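Long-range contacts in putative hydroxymethylglutaryl-CoA synthase (Streptococcus mutans, PDB 3SQZ), which binds coenzyme A and probably catalyses the condensation of acetyl-CoA with acetoacetyl-CoA to give hydroxymethylglutaryl-CoA: residues 212-218 with 341-347; 236-240 with 273-277. All coordinates share one frame; numbering follows the deposited sequence. Where two conformers were deposited one is given.

Overall arrangement
Both contacts line the coenzyme A site of a thiolase-fold chain, and their centres lie about 13 Å apart. Interaction 1 holds strand 203-213 and the loop after it against the hairpin of strands 335-342 and 346-354. It is polar, built from backbone bonds and one buried carboxylate. Interaction 2 packs helix 232-254 against helix 271-279. It is mostly apolar, with a buried tyrosine and leucine on one side and a lysine at the ribose 3'-phosphate on the other. Both are partly buried; Thr-213 and Asp-215 of interaction 1 are exposed, while no touching residue of interaction 2 is. The two meet directly: the ring of Tyr-341 packs on Tyr-239, and Arg-214 bonds Gln-238 and pairs with Asp-241.

Interaction 1 of 2, residues 212-218 with 341-347; sequences QTRDIMD and YGSGAVA. With COA (coenzyme A), chain D.
Tyr-341 meets Asp-218 through its hydroxyl: OH donates to OD1 at 2.8 Å, and OD1 lies at the ring edge, in its plane. The CG of Tyr-341 is anti to the backbone N (chi1 -179°), which sends the ring across to this carboxylate. Ser-343 OG donates to Asp-218 OD1, also at 2.8 Å. The two hydroxyls come from opposite faces of the carboxylate. Ser-235 OG bonds OD1 as well, so three hydroxyls hold this buried oxygen. Ser-343 OG also lies 3.3 Å from C3P of coenzyme A. Gly-344 N donates to Asp-218 OD2 on its syn lone pair, at 2.9 Å, and this second grip fixes the rotation of the group. Gly-344 O accepts from Ile-216 N, which sits above the carbonyl plane. The positive phi of Gly-344 (112°) suits glycine. A cis peptide bond leads to Ala-345. There the methyl CB touches Ile-216 CD1 at 3.7 Å, and the backbone exchanges two hydrogen bonds with Arg-214. Val-346 pairs with Thr-213 as a non-hydrogen-bonded antiparallel pair. Their side chains run side by side, with CG2 of Val-346 3.8 Å from OG1 of Thr-213. Ala-347 closes a hydrogen-bonded pair with Gln-212. This is antiparallel sheet pairing of the thiolase fold, ending in a tight turn beside the coenzyme thiol and the oxidised Cys-145, a 3-sulfinoalanine, whose sulfinate OD2 accepts from Ser-343 N.

Interaction 2 of 2, residues 236-240 with 273-277; sequences TKQYL and LALKG. With COA (coenzyme A), chain D.
Leu-273 lies over one face of the Tyr-239 ring in a CH-pi contact. Its CD2 stands 3.6 Å from the ring centroid, 18° off the normal. With chi1 near trans (-176°), Leu-273 swings this methyl over the ring. The same CD2 is 3.6 Å from S1P of coenzyme A, so this leucine helps line the thiol end of the pocket. Other apolar contacts flank it. Thr-236 CG2 touches Leu-273 CD1 at 3.7 Å. Leu-240 CD2 reaches Gly-277 CA, also at 3.7 Å. Gly-277 CA in turn lies at the edge of the Tyr-239 ring.

The polar contacts lie on the coenzyme side. The extended chain of Lys-276 carries NZ to O7A of the ribose 3'-phosphate of coenzyme A, a hydrogen bond of 2.6 Å. NZ also donates to a water at 2.8 Å, and that water bonds Thr-236 OG1. Lys-276 and the water together link Thr-236 of helix 232-254 to this phosphate.

The short helix segments cross at -38°, with axes 10.3 Å apart. Tyr-239 OH bonds His-267 O, and its ring packs edge-to-face with Phe-339 of strand 335-342. Beyond, Ala-274 rests on Phe-266 of strand 263-266 and Phe-298 of helix 288-302.

Interaction 1 of 2, residues 212-218 with 341-347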
# COMPACT_ATOMS: atom_id res chain seq x y z
N GLN A 212 6.58 -16.82 5.90
CA GLN A 212 7.96 -17.23 6.07
C GLN A 212 8.76 -16.03 6.58
O GLN A 212 8.58 -14.92 6.09
CB GLN A 212 8.55 -17.72 4.74
CG GLN A 212 9.93 -18.34 4.90
CD GLN A 212 10.52 -18.84 3.59
OE1 GLN A 212 9.86 -18.89 2.54
NE2 GLN A 212 11.79 -19.21 3.65
N THR A 213 9.64 -16.27 7.55
CA THR A 213 10.55 -15.25 8.06
C THR A 213 11.99 -15.68 7.78
O THR A 213 12.33 -16.84 7.99
CB THR A 213 10.39 -15.08 9.58
OG1 THR A 213 9.07 -14.62 9.88
CG2 THR A 213 11.41 -14.09 10.15
N ARG A 214 12.81 -14.73 7.35
CA ARG A 214 14.23 -14.96 7.10
C ARG A 214 15.01 -13.69 7.45
O ARG A 214 14.73 -12.63 6.90
CB ARG A 214 14.44 -15.29 5.61
CG ARG A 214 15.84 -15.71 5.21
CD ARG A 214 15.90 -15.89 3.70
NE ARG A 214 14.99 -16.94 3.24
CZ ARG A 214 14.79 -17.25 1.96
NH1 ARG A 214 15.44 -16.60 1.00
NH2 ARG A 214 13.95 -18.23 1.64
N ASP A 215 16.00 -13.81 8.33
CA ASP A 215 16.74 -12.67 8.86
C ASP A 215 17.81 -12.23 7.87
O ASP A 215 18.86 -12.85 7.76
CB ASP A 215 17.32 -13.07 10.21
CG ASP A 215 18.17 -12.00 10.86
OD1 ASP A 215 18.20 -10.84 10.41
OD2 ASP A 215 18.83 -12.34 11.86
N ILE A 216 17.53 -11.15 7.15
CA ILE A 216 18.42 -10.61 6.12
C ILE A 216 18.43 -9.08 6.19
O ILE A 216 17.59 -8.47 6.87
CB ILE A 216 18.01 -11.08 4.69
CG1 ILE A 216 16.61 -10.57 4.31
CG2 ILE A 216 18.12 -12.60 4.58
CD1 ILE A 216 16.28 -10.77 2.85
N MET A 217 19.37 -8.47 5.49
CA MET A 217 19.45 -7.02 5.45
C MET A 217 19.44 -6.51 4.01
O MET A 217 20.40 -5.92 3.52
CB MET A 217 20.65 -6.50 6.26
CG MET A 217 20.50 -6.78 7.75
SD MET A 217 19.05 -5.94 8.47
CE MET A 217 19.82 -4.47 9.14
N ASP A 218 18.33 -6.77 3.31
CA ASP A 218 18.14 -6.27 1.96
C ASP A 218 17.74 -4.79 1.93
O ASP A 218 18.13 -4.06 1.01
CB ASP A 218 17.13 -7.13 1.18
CG ASP A 218 15.76 -7.20 1.85
OD1 ASP A 218 14.75 -7.17 1.10
OD2 ASP A 218 15.67 -7.33 3.09
N TYR A 341 5.27 -9.26 0.63
CA TYR A 341 6.66 -9.27 1.03
C TYR A 341 6.96 -8.04 1.86
O TYR A 341 6.40 -6.96 1.63
CB TYR A 341 7.59 -9.28 -0.20
CG TYR A 341 9.09 -9.32 0.10
CD1 TYR A 341 9.73 -10.52 0.40
CD2 TYR A 341 9.86 -8.16 0.08
CE1 TYR A 341 11.09 -10.56 0.67
CE2 TYR A 341 11.23 -8.19 0.34
CZ TYR A 341 11.84 -9.40 0.64
OH TYR A 341 13.19 -9.47 0.92
N GLY A 342 7.86 -8.21 2.82
CA GLY A 342 8.47 -7.10 3.51
C GLY A 342 9.94 -7.41 3.67
O GLY A 342 10.31 -8.53 4.02
N SER A 343 10.78 -6.42 3.42
CA SER A 343 12.22 -6.59 3.61
C SER A 343 12.58 -6.94 5.04
O SER A 343 11.86 -6.61 5.99
CB SER A 343 12.94 -5.32 3.17
OG SER A 343 12.89 -5.18 1.76
N GLY A 344 13.71 -7.61 5.19
CA GLY A 344 14.20 -7.92 6.52
C GLY A 344 14.24 -9.36 7.02
O GLY A 344 15.08 -9.61 7.87
N ALA A 345 13.40 -10.31 6.59
CA ALA A 345 12.32 -10.22 5.61
C ALA A 345 11.22 -11.20 6.05
O ALA A 345 11.50 -12.23 6.67
CB ALA A 345 12.83 -10.61 4.22
N VAL A 346 9.99 -10.87 5.68
CA VAL A 346 8.83 -11.71 5.95
C VAL A 346 7.97 -11.73 4.69
O VAL A 346 7.78 -10.69 4.06
CB VAL A 346 8.00 -11.16 7.14
CG1 VAL A 346 6.76 -12.01 7.39
CG2 VAL A 346 8.86 -11.08 8.39
N ALA A 347 7.48 -12.91 4.33
CA ALA A 347 6.58 -13.04 3.19
C ALA A 347 5.35 -13.83 3.60
O ALA A 347 5.41 -14.62 4.54
CB ALA A 347 7.28 -13.73 2.03
N1A COA D . 16.38 0.66 -21.24
C2A COA D . 15.64 -0.30 -20.64
N3A COA D . 15.99 -0.76 -19.38
C4A COA D . 17.08 -0.24 -18.76
C5A COA D . 17.85 0.75 -19.37
C6A COA D . 17.51 1.19 -20.59
N6A COA D . 18.29 2.21 -21.23
N7A COA D . 18.88 1.08 -18.53
C8A COA D . 18.78 0.34 -17.42
N9A COA D . 17.65 -0.50 -17.59
C1B COA D . 17.07 -1.38 -16.58
C2B COA D . 17.52 -2.84 -16.30
O2B COA D . 18.21 -3.69 -17.09
C3B COA D . 16.55 -3.23 -15.20
O3B COA D . 15.60 -4.22 -15.28
P3B COA D . 15.96 -5.72 -15.19
O7A COA D . 16.25 -6.08 -13.69
O8A COA D . 14.67 -6.45 -15.69
O9A COA D . 17.15 -6.02 -16.06
C4B COA D . 16.37 -1.95 -14.49
O4B COA D . 16.08 -1.04 -15.57
C5B COA D . 17.04 -1.56 -13.21
O5B COA D . 18.39 -1.40 -13.57
P1A COA D . 19.46 -1.02 -12.47
O1A COA D . 19.44 -2.09 -11.30
O2A COA D . 20.83 -0.92 -13.10
O3A COA D . 19.00 0.40 -11.90
P2A COA D . 19.47 1.01 -10.51
O4A COA D . 20.96 0.59 -10.19
O5A COA D . 19.36 2.51 -10.57
O6A COA D . 18.53 0.45 -9.35
CBP COA D . 16.49 -0.37 -8.30
CCP COA D . 17.20 0.07 -9.56
CDP COA D . 17.18 -1.57 -7.75
CEP COA D . 15.05 -0.71 -8.59
CAP COA D . 16.56 0.78 -7.33
OAP COA D . 15.72 1.81 -7.69
C9P COA D . 16.32 0.36 -5.90
O9P COA D . 17.17 -0.23 -5.23
N8P COA D . 15.02 0.75 -5.33
C7P COA D . 14.59 0.27 -4.03
C6P COA D . 14.21 -1.20 -4.01
C5P COA D . 13.63 -1.66 -2.68
O5P COA D . 13.13 -0.87 -1.91
N4P COA D . 13.59 -3.07 -2.39
C3P COA D . 12.94 -3.55 -1.16
C2P COA D . 11.66 -4.31 -1.34
S1P COA D . 11.66 -5.57 -2.57

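Interaction 2 of 2, residues 236-240 with 273-277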
# COMPACT_ATOMS: atom_id res chain seq x y z
N THR A 236 15.89 -7.90 -4.67
CA THR A 236 15.16 -8.56 -5.74
C THR A 236 15.33 -10.07 -5.66
O THR A 236 14.36 -10.82 -5.76
CB THR A 236 15.63 -8.04 -7.10
OG1 THR A 236 15.13 -6.70 -7.28
CG2 THR A 236 15.12 -8.93 -8.24
N LYS A 237 16.57 -10.52 -5.48
CA LYS A 237 16.83 -11.95 -5.39
C LYS A 237 16.10 -12.59 -4.20
O LYS A 237 15.56 -13.69 -4.31
CB LYS A 237 18.33 -12.22 -5.28
CG LYS A 237 18.70 -13.69 -5.16
N GLN A 238 16.09 -11.90 -3.06
CA GLN A 238 15.43 -12.43 -1.87
C GLN A 238 13.92 -12.39 -2.00
O GLN A 238 13.23 -13.31 -1.55
CB GLN A 238 15.91 -11.68 -0.63
CG GLN A 238 17.35 -12.01 -0.30
CD GLN A 238 17.54 -13.46 0.08
OE1 GLN A 238 16.80 -14.00 0.91
NE2 GLN A 238 18.50 -14.12 -0.56
N TYR A 239 13.39 -11.33 -2.59
CA TYR A 239 11.95 -11.24 -2.90
C TYR A 239 11.56 -12.46 -3.73
O TYR A 239 10.57 -13.14 -3.43
CB TYR A 239 11.65 -9.90 -3.61
CG TYR A 239 10.27 -9.64 -4.27
CD1 TYR A 239 9.89 -10.31 -5.44
CD2 TYR A 239 9.39 -8.65 -3.79
CE1 TYR A 239 8.67 -10.05 -6.07
CE2 TYR A 239 8.16 -8.38 -4.42
CZ TYR A 239 7.80 -9.08 -5.56
OH TYR A 239 6.59 -8.82 -6.20
N LEU A 240 12.34 -12.75 -4.77
CA LEU A 240 12.02 -13.86 -5.66
C LEU A 240 12.20 -15.23 -5.00
O LEU A 240 11.41 -16.14 -5.26
CB LEU A 240 12.82 -13.77 -6.96
CG LEU A 240 12.48 -12.55 -7.82
CD1 LEU A 240 13.46 -12.41 -8.97
CD2 LEU A 240 11.05 -12.65 -8.34
N LEU A 273 9.55 -5.47 -10.69
CA LEU A 273 9.77 -6.53 -9.71
C LEU A 273 8.58 -7.48 -9.65
O LEU A 273 8.75 -8.70 -9.59
CB LEU A 273 10.10 -5.97 -8.33
CG LEU A 273 10.44 -7.03 -7.28
CD1 LEU A 273 11.61 -7.89 -7.74
CD2 LEU A 273 10.76 -6.38 -5.94
N ALA A 274 7.38 -6.92 -9.68
CA ALA A 274 6.18 -7.74 -9.67
C ALA A 274 6.11 -8.61 -10.92
O ALA A 274 5.68 -9.76 -10.86
CB ALA A 274 4.94 -6.88 -9.56
N LEU A 275 6.52 -8.07 -12.07
CA LEU A 275 6.57 -8.85 -13.30
C LEU A 275 7.55 -10.03 -13.17
O LEU A 275 7.27 -11.13 -13.63
CB LEU A 275 6.94 -7.96 -14.49
CG LEU A 275 7.11 -8.66 -15.84
CD1 LEU A 275 5.83 -9.37 -16.27
CD2 LEU A 275 7.58 -7.66 -16.88
N LYS A 276 8.70 -9.78 -12.56
CA LYS A 276 9.63 -10.87 -12.28
C LYS A 276 8.99 -11.93 -11.39
O LYS A 276 9.18 -13.13 -11.61
CB LYS A 276 10.91 -10.33 -11.65
CG LYS A 276 11.76 -9.51 -12.59
CD LYS A 276 13.01 -9.02 -11.89
CE LYS A 276 13.90 -8.24 -12.84
NZ LYS A 276 15.16 -7.83 -12.14
N GLY A 277 8.21 -11.50 -10.40
CA GLY A 277 7.52 -12.42 -9.52
C GLY A 277 6.50 -13.26 -10.29
O GLY A 277 6.43 -14.48 -10.14
N1A COA D . 16.38 0.66 -21.24
C2A COA D . 15.64 -0.30 -20.64
N3A COA D . 15.99 -0.76 -19.38
C4A COA D . 17.08 -0.24 -18.76
C5A COA D . 17.85 0.75 -19.37
C6A COA D . 17.51 1.19 -20.59
N6A COA D . 18.29 2.21 -21.23
N7A COA D . 18.88 1.08 -18.53
C8A COA D . 18.78 0.34 -17.42
N9A COA D . 17.65 -0.50 -17.59
C1B COA D . 17.07 -1.38 -16.58
C2B COA D . 17.52 -2.84 -16.30
O2B COA D . 18.21 -3.69 -17.09
C3B COA D . 16.55 -3.23 -15.20
O3B COA D . 15.60 -4.22 -15.28
P3B COA D . 15.96 -5.72 -15.19
O7A COA D . 16.25 -6.08 -13.69
O8A COA D . 14.67 -6.45 -15.69
O9A COA D . 17.15 -6.02 -16.06
C4B COA D . 16.37 -1.95 -14.49
O4B COA D . 16.08 -1.04 -15.57
C5B COA D . 17.04 -1.56 -13.21
O5B COA D . 18.39 -1.40 -13.57
P1A COA D . 19.46 -1.02 -12.47
O1A COA D . 19.44 -2.09 -11.30
O2A COA D . 20.83 -0.92 -13.10
O3A COA D . 19.00 0.40 -11.90
P2A COA D . 19.47 1.01 -10.51
O4A COA D . 20.96 0.59 -10.19
O5A COA D . 19.36 2.51 -10.57
O6A COA D . 18.53 0.45 -9.35
CBP COA D . 16.49 -0.37 -8.30
CCP COA D . 17.20 0.07 -9.56
CDP COA D . 17.18 -1.57 -7.75
CEP COA D . 15.05 -0.71 -8.59
CAP COA D . 16.56 0.78 -7.33
OAP COA D . 15.72 1.81 -7.69
C9P COA D . 16.32 0.36 -5.90
O9P COA D . 17.17 -0.23 -5.23
N8P COA D . 15.02 0.75 -5.33
C7P COA D . 14.59 0.27 -4.03
C6P COA D . 14.21 -1.20 -4.01
C5P COA D . 13.63 -1.66 -2.68
O5P COA D . 13.13 -0.87 -1.91
N4P COA D . 13.59 -3.07 -2.39
C3P COA D . 12.94 -3.55 -1.16
C2P COA D . 11.66 -4.31 -1.34
S1P COA D . 11.66 -5.57 -2.57
O HOH W 1 14.17 -6.19 -10.14